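Local coordinates for bifunctional protein PutA (Bdellovibrio bacteriovorus, PDB 5UR2), which probably oxidises L-proline to L-glutamate in two steps, pairing an FAD-dependent proline dehydrogenase with an NAD-dependent L-glutamate gamma-semialdehyde dehydrogenase, at residues D220-R223 with P224-L228; T254-I257 with N258-E261; S849-G853 with G854-P858. All blocks are in the same frame, centred on the assembly; numbering follows the deposited sequence.

Interaction 1 of 3, residues D220-R223 with P224-L228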
# COMPACT_ATOMS: atom_id res chain seq x y z
N ASP B 220 -8.97 -17.19 -52.83
CA ASP B 220 -8.06 -17.29 -53.96
C ASP B 220 -6.95 -18.30 -53.69
O ASP B 220 -6.51 -19.00 -54.61
CB ASP B 220 -7.43 -15.92 -54.28
CG ASP B 220 -8.42 -14.93 -54.86
OD1 ASP B 220 -9.53 -15.35 -55.23
OD2 ASP B 220 -8.07 -13.73 -54.97
N ARG B 221 -6.48 -18.39 -52.45
CA ARG B 221 -5.40 -19.33 -52.16
C ARG B 221 -5.91 -20.76 -52.09
O ARG B 221 -5.19 -21.68 -52.48
CB ARG B 221 -4.69 -18.94 -50.86
CG ARG B 221 -4.21 -17.49 -50.81
CD ARG B 221 -2.95 -17.28 -51.61
NE ARG B 221 -2.54 -15.87 -51.68
CZ ARG B 221 -1.73 -15.26 -50.82
NH1 ARG B 221 -1.22 -15.91 -49.78
NH2 ARG B 221 -1.43 -13.98 -51.00
N LEU B 222 -7.14 -20.94 -51.61
CA LEU B 222 -7.75 -22.27 -51.52
C LEU B 222 -8.19 -22.79 -52.88
O LEU B 222 -8.12 -24.00 -53.14
CB LEU B 222 -8.96 -22.26 -50.58
CG LEU B 222 -8.82 -22.98 -49.24
CD1 LEU B 222 -10.20 -23.11 -48.59
CD2 LEU B 222 -8.19 -24.33 -49.45
N ARG B 223 -8.66 -21.89 -53.74
CA ARG B 223 -9.27 -22.31 -55.00
C ARG B 223 -8.41 -23.27 -55.81
O ARG B 223 -8.94 -24.30 -56.24
CB ARG B 223 -9.64 -21.06 -55.82
CG ARG B 223 -10.45 -21.36 -57.09
CD ARG B 223 -10.95 -20.07 -57.77
NE ARG B 223 -11.93 -19.34 -56.96
CZ ARG B 223 -11.69 -18.22 -56.29
NH1 ARG B 223 -10.48 -17.65 -56.30
NH2 ARG B 223 -12.67 -17.65 -55.61
N PRO B 224 -7.11 -23.03 -56.05
CA PRO B 224 -6.34 -24.01 -56.85
C PRO B 224 -6.22 -25.37 -56.18
O PRO B 224 -6.14 -26.39 -56.88
CB PRO B 224 -4.97 -23.35 -57.00
CG PRO B 224 -5.15 -21.93 -56.56
CD PRO B 224 -6.27 -21.90 -55.61
N VAL B 225 -6.19 -25.42 -54.83
CA VAL B 225 -6.14 -26.70 -54.13
C VAL B 225 -7.45 -27.45 -54.30
O VAL B 225 -7.47 -28.65 -54.60
CB VAL B 225 -5.81 -26.51 -52.64
CG1 VAL B 225 -5.71 -27.87 -51.95
CG2 VAL B 225 -4.56 -25.71 -52.44
N PHE B 226 -8.57 -26.76 -54.08
CA PHE B 226 -9.87 -27.38 -54.32
C PHE B 226 -10.01 -27.80 -55.77
O PHE B 226 -10.55 -28.88 -56.07
CB PHE B 226 -11.00 -26.45 -53.93
CG PHE B 226 -11.37 -26.50 -52.48
CD1 PHE B 226 -10.39 -26.53 -51.50
CD2 PHE B 226 -12.70 -26.54 -52.09
CE1 PHE B 226 -10.72 -26.59 -50.15
CE2 PHE B 226 -13.04 -26.60 -50.74
CZ PHE B 226 -12.05 -26.62 -49.78
N ARG B 227 -9.50 -26.99 -56.70
CA ARG B 227 -9.65 -27.33 -58.12
C ARG B 227 -8.84 -28.57 -58.47
O ARG B 227 -9.35 -29.50 -59.10
CB ARG B 227 -9.23 -26.14 -58.99
CG ARG B 227 -9.23 -26.49 -60.49
CD ARG B 227 -8.77 -25.35 -61.38
NE ARG B 227 -9.62 -24.17 -61.25
CZ ARG B 227 -9.17 -22.97 -60.87
NH1 ARG B 227 -7.88 -22.79 -60.60
NH2 ARG B 227 -10.02 -21.95 -60.78
N LEU B 228 -7.56 -28.59 -58.07
CA LEU B 228 -6.73 -29.75 -58.37
C LEU B 228 -7.31 -31.02 -57.75
O LEU B 228 -7.32 -32.08 -58.40
CB LEU B 228 -5.30 -29.52 -57.87
CG LEU B 228 -4.34 -30.68 -58.10
CD1 LEU B 228 -4.19 -30.90 -59.60
CD2 LEU B 228 -2.98 -30.39 -57.48

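Interaction 2 of 3, residues T254-I257 with N258-E261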
# COMPACT_ATOMS: atom_id res chain seq x y z
N THR B 254 -18.08 -22.03 -47.77
CA THR B 254 -19.38 -22.12 -48.42
C THR B 254 -19.40 -21.31 -49.71
O THR B 254 -19.98 -21.75 -50.71
CB THR B 254 -20.49 -21.69 -47.47
OG1 THR B 254 -20.18 -20.41 -46.89
CG2 THR B 254 -20.68 -22.72 -46.36
N GLU B 255 -18.80 -20.11 -49.71
CA GLU B 255 -18.77 -19.33 -50.94
C GLU B 255 -17.94 -20.03 -52.01
O GLU B 255 -18.30 -20.03 -53.19
CB GLU B 255 -18.24 -17.92 -50.68
CG GLU B 255 -19.17 -17.02 -49.83
CD GLU B 255 -18.54 -15.64 -49.56
OE1 GLU B 255 -17.60 -15.29 -50.28
OE2 GLU B 255 -19.00 -14.91 -48.66
N LEU B 256 -16.82 -20.65 -51.59
CA LEU B 256 -15.93 -21.31 -52.54
C LEU B 256 -16.63 -22.48 -53.24
O LEU B 256 -16.61 -22.57 -54.48
CB LEU B 256 -14.66 -21.76 -51.82
CG LEU B 256 -13.52 -22.25 -52.71
CD1 LEU B 256 -13.10 -21.16 -53.72
CD2 LEU B 256 -12.33 -22.67 -51.84
N ILE B 257 -17.23 -23.40 -52.47
CA ILE B 257 -17.81 -24.60 -53.07
C ILE B 257 -19.16 -24.34 -53.72
O ILE B 257 -19.73 -25.26 -54.32
CB ILE B 257 -17.98 -25.77 -52.08
CG1 ILE B 257 -19.14 -25.53 -51.11
CG2 ILE B 257 -16.68 -26.04 -51.28
CD1 ILE B 257 -19.58 -26.82 -50.37
N ASN B 258 -19.71 -23.13 -53.60
CA ASN B 258 -20.90 -22.75 -54.35
C ASN B 258 -20.58 -22.05 -55.66
O ASN B 258 -21.52 -21.69 -56.39
CB ASN B 258 -21.82 -21.85 -53.51
CG ASN B 258 -23.27 -21.89 -54.01
OD1 ASN B 258 -23.79 -22.95 -54.36
ND2 ASN B 258 -23.93 -20.73 -54.05
N GLU B 259 -19.30 -21.83 -55.98
CA GLU B 259 -18.93 -21.23 -57.25
C GLU B 259 -19.22 -22.20 -58.41
O GLU B 259 -19.21 -23.42 -58.23
CB GLU B 259 -17.45 -20.84 -57.25
CG GLU B 259 -17.11 -19.76 -56.21
CD GLU B 259 -15.62 -19.45 -56.15
OE1 GLU B 259 -14.83 -20.08 -56.91
OE2 GLU B 259 -15.23 -18.59 -55.32
N PRO B 260 -19.51 -21.67 -59.61
CA PRO B 260 -19.92 -22.53 -60.74
C PRO B 260 -19.05 -23.77 -60.96
O PRO B 260 -19.58 -24.88 -61.13
CB PRO B 260 -19.84 -21.57 -61.94
CG PRO B 260 -20.15 -20.24 -61.37
CD PRO B 260 -19.54 -20.23 -59.98
N GLU B 261 -17.73 -23.62 -60.95
CA GLU B 261 -16.87 -24.76 -61.27
C GLU B 261 -16.88 -25.82 -60.18
O GLU B 261 -16.42 -26.93 -60.43
CB GLU B 261 -15.44 -24.27 -61.53
CG GLU B 261 -14.68 -23.85 -60.26
CD GLU B 261 -13.23 -23.43 -60.53
OE1 GLU B 261 -12.49 -24.20 -61.18
OE2 GLU B 261 -12.84 -22.33 -60.09

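Interaction 3 of 3, residues S849-G853 with G854-P858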
# COMPACT_ATOMS: atom_id res chain seq x y z
N SER B 849 8.16 -1.01 -49.02
CA SER B 849 7.58 -0.08 -49.97
C SER B 849 6.40 0.64 -49.35
O SER B 849 5.67 0.07 -48.55
CB SER B 849 7.13 -0.82 -51.23
OG SER B 849 8.23 -1.49 -51.82
N VAL B 850 6.22 1.90 -49.72
CA VAL B 850 5.21 2.73 -49.04
C VAL B 850 4.47 3.56 -50.07
O VAL B 850 5.03 4.02 -51.07
CB VAL B 850 5.84 3.67 -47.99
CG1 VAL B 850 6.43 2.87 -46.84
CG2 VAL B 850 6.89 4.56 -48.67
N PRO B 851 3.20 3.84 -49.78
CA PRO B 851 2.41 4.73 -50.64
C PRO B 851 2.82 6.18 -50.44
O PRO B 851 3.57 6.54 -49.53
CB PRO B 851 0.98 4.47 -50.18
CG PRO B 851 1.14 4.11 -48.75
CD PRO B 851 2.40 3.33 -48.65
N GLY B 852 2.30 7.04 -51.33
CA GLY B 852 2.49 8.47 -51.23
C GLY B 852 1.31 9.17 -50.57
O GLY B 852 0.37 8.56 -50.06
N GLY B 853 1.39 10.50 -50.57
CA GLY B 853 0.29 11.32 -50.09
C GLY B 853 0.32 11.62 -48.61
O GLY B 853 -0.50 12.43 -48.16
N GLY B 854 1.21 10.99 -47.85
CA GLY B 854 1.30 11.21 -46.42
C GLY B 854 2.67 10.87 -45.88
O GLY B 854 3.62 10.63 -46.64
N PHE B 855 2.78 10.84 -44.56
CA PHE B 855 4.09 10.70 -43.90
C PHE B 855 4.44 9.23 -43.68
O PHE B 855 4.70 8.76 -42.56
CB PHE B 855 4.10 11.49 -42.59
CG PHE B 855 3.70 12.94 -42.76
CD1 PHE B 855 4.26 13.71 -43.75
CD2 PHE B 855 2.74 13.51 -41.94
CE1 PHE B 855 3.89 15.05 -43.93
CE2 PHE B 855 2.36 14.84 -42.10
CZ PHE B 855 2.94 15.61 -43.10
N PHE B 856 4.48 8.49 -44.78
CA PHE B 856 4.68 7.05 -44.72
C PHE B 856 6.17 6.78 -44.71
O PHE B 856 6.82 6.78 -45.75
CB PHE B 856 3.97 6.37 -45.89
CG PHE B 856 2.47 6.55 -45.86
CD1 PHE B 856 1.68 5.78 -45.02
CD2 PHE B 856 1.87 7.55 -46.62
CE1 PHE B 856 0.31 5.97 -44.97
CE2 PHE B 856 0.50 7.74 -46.58
CZ PHE B 856 -0.28 6.95 -45.75
N ALA B 857 6.73 6.61 -43.52
CA ALA B 857 8.11 6.16 -43.41
C ALA B 857 8.18 4.63 -43.53
O ALA B 857 7.29 3.94 -43.03
CB ALA B 857 8.74 6.64 -42.09
N PRO B 858 9.19 4.08 -44.19
CA PRO B 858 9.21 2.64 -44.46
C PRO B 858 9.70 1.85 -43.26
O PRO B 858 10.61 2.29 -42.55
CB PRO B 858 10.19 2.52 -45.63
CG PRO B 858 11.16 3.65 -45.39
CD PRO B 858 10.34 4.78 -44.79

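Interaction 1 of 3, residues D220-R223 with P224-L228
Helix 211-232 is the helical arm of a beta-alpha-beta unit in the proline dehydrogenase barrel, between strands 194-197 and 235-238, and L222 meets F226 one turn along its inner side. L222 CD2 lies 3.5 Å from F226 CE1 and comes in at a slant to the ring; CD1 is near the same ring atom. L256 of helix 246-257 packs on both residues, and F268 stacks on the F226 ring. The backbone bond from F226 N to L222 O is 3.0 Å and nearly straight, at 171°. R227 N to R223 O, 2.8 Å, continues the helical pattern. P224 has no N-H and its ring CD sits 3.1 Å from D220 O, consistent with the kink at 224-225.

The outer side is polar. R223 NH1 donates to D220 OD1 at 2.7 Å, an intrahelical salt bridge in the guanidinium plane but tilted from the carboxylate plane on its anti side; R223 NH2 turns to E259. R223 CG stands anti to the backbone N (chi1 -173°), and an extended chi2 carries CD to 3.7 Å from R227 NH2; the bend at chi3 then swings the guanidinium toward D220. The guanidinium planes are 31° apart, and R227 is paired with E261, so acidic partners probably offset the like charges. With L222 and F226 apolar and D220, R223 and R227 charged, this is an amphipathic TIM-barrel helix.

Interaction 2 of 3, residues T254-I257 with N258-E261
E259 and N258 contact the last turn of helix 246-257 mainly through backbone hydrogen bonds. E259 N donates to L256 O at 3.2 Å with an N-H...O angle of 161°, yet the donor stands well above the carbonyl plane, 60° out of it, and so misses the lone pairs. N258 N has two weak acceptors, T254 O at 3.2 Å and E255 O at 3.4 Å. This division between the residues three and four back shows the helical pattern giving way. I257 O turns to R293 of helix 279-293.

Van der Waals contacts between carbons and oxygens come next. The aliphatic part of E259 folds back over the helix end: CG is 3.3 Å from E255 O, and OE2 is 3.7 Å from L256 CD1. With CG anti to the carbonyl carbon (chi1 -63°) and the chain extended beyond it, the carboxylate is carried across the leucine methyl at a slant. On another side of the turn, N258 CB rests 3.4 Å from T254 O.

Charge pairing is directed outwards, to helix 211-232, where E255 reaches K215 and K219. The E259 carboxylate touches a hydrophobic methyl while its charge is probably balanced by R223. Bonds that pass from four residues back to three are typical of the C-terminal turn of a helix, here leading into the loop before barrel strand 268-273.

Interaction 3 of 3, residues S849-G853 with G854-P858
G854 sits directly after G853 at the bend where the chain doubles back, bringing F856 against P851. Both glycines suit the bend: G853 has a positive phi that would press a CB against the preceding carbonyl O, and a CB on G854 would run into F856 CE2. F855 next centres an inverse gamma turn, with a weak bond from F856 N to G854 O, and its ring packs on Y828 of helix 825-841. The turn belongs to the long hairpin connection between antiparallel strands 843-847 and 860-863 of the aldehyde dehydrogenase part, its two limbs running 167° apart in direction. F856 points back across it. P851 CG sits over the centre of its ring in a CH-pi contact, 4.0 Å from the centroid and 8° off the normal. P851 O lies 3.5 Å from F856 CD2, G852 O approaches CE2 obliquely, and G853 C lies at the ring edge. Nearer the backbone, F856 CB is 3.9 Å from V850 CB. A857 faces L832 of helix 825-841. At P858, CA meets V850 CG1 at 3.7 Å; that methyl is anti to the carbonyl carbon (chi1 -66°), which brings it slantwise across the proline, 4.0 Å from P858 CB.

How the interactions relate
Interactions 1 and 2 hold neighbouring elements of the proline dehydrogenase barrel, their centres about 11 Å apart, and they meet directly. Helix 211-232 is joined to the end of helix 246-257 and the loop beyond it by an apolar layer and, beside it, a layer of arginine-glutamate salt bridges. Interaction 3 lies in the aldehyde dehydrogenase part, about 34 Å from interaction 1 by centres. All three are partly buried, but their chemistry differs. Interaction 1 has regular helical bonds and one salt bridge of its own, D220 with R223; interaction 2 has the partly weak bonds of a helix end, whose acids pair with the neighbouring helix; 849-858 relies on proline, valine and phenylalanine packing round a glycine turn.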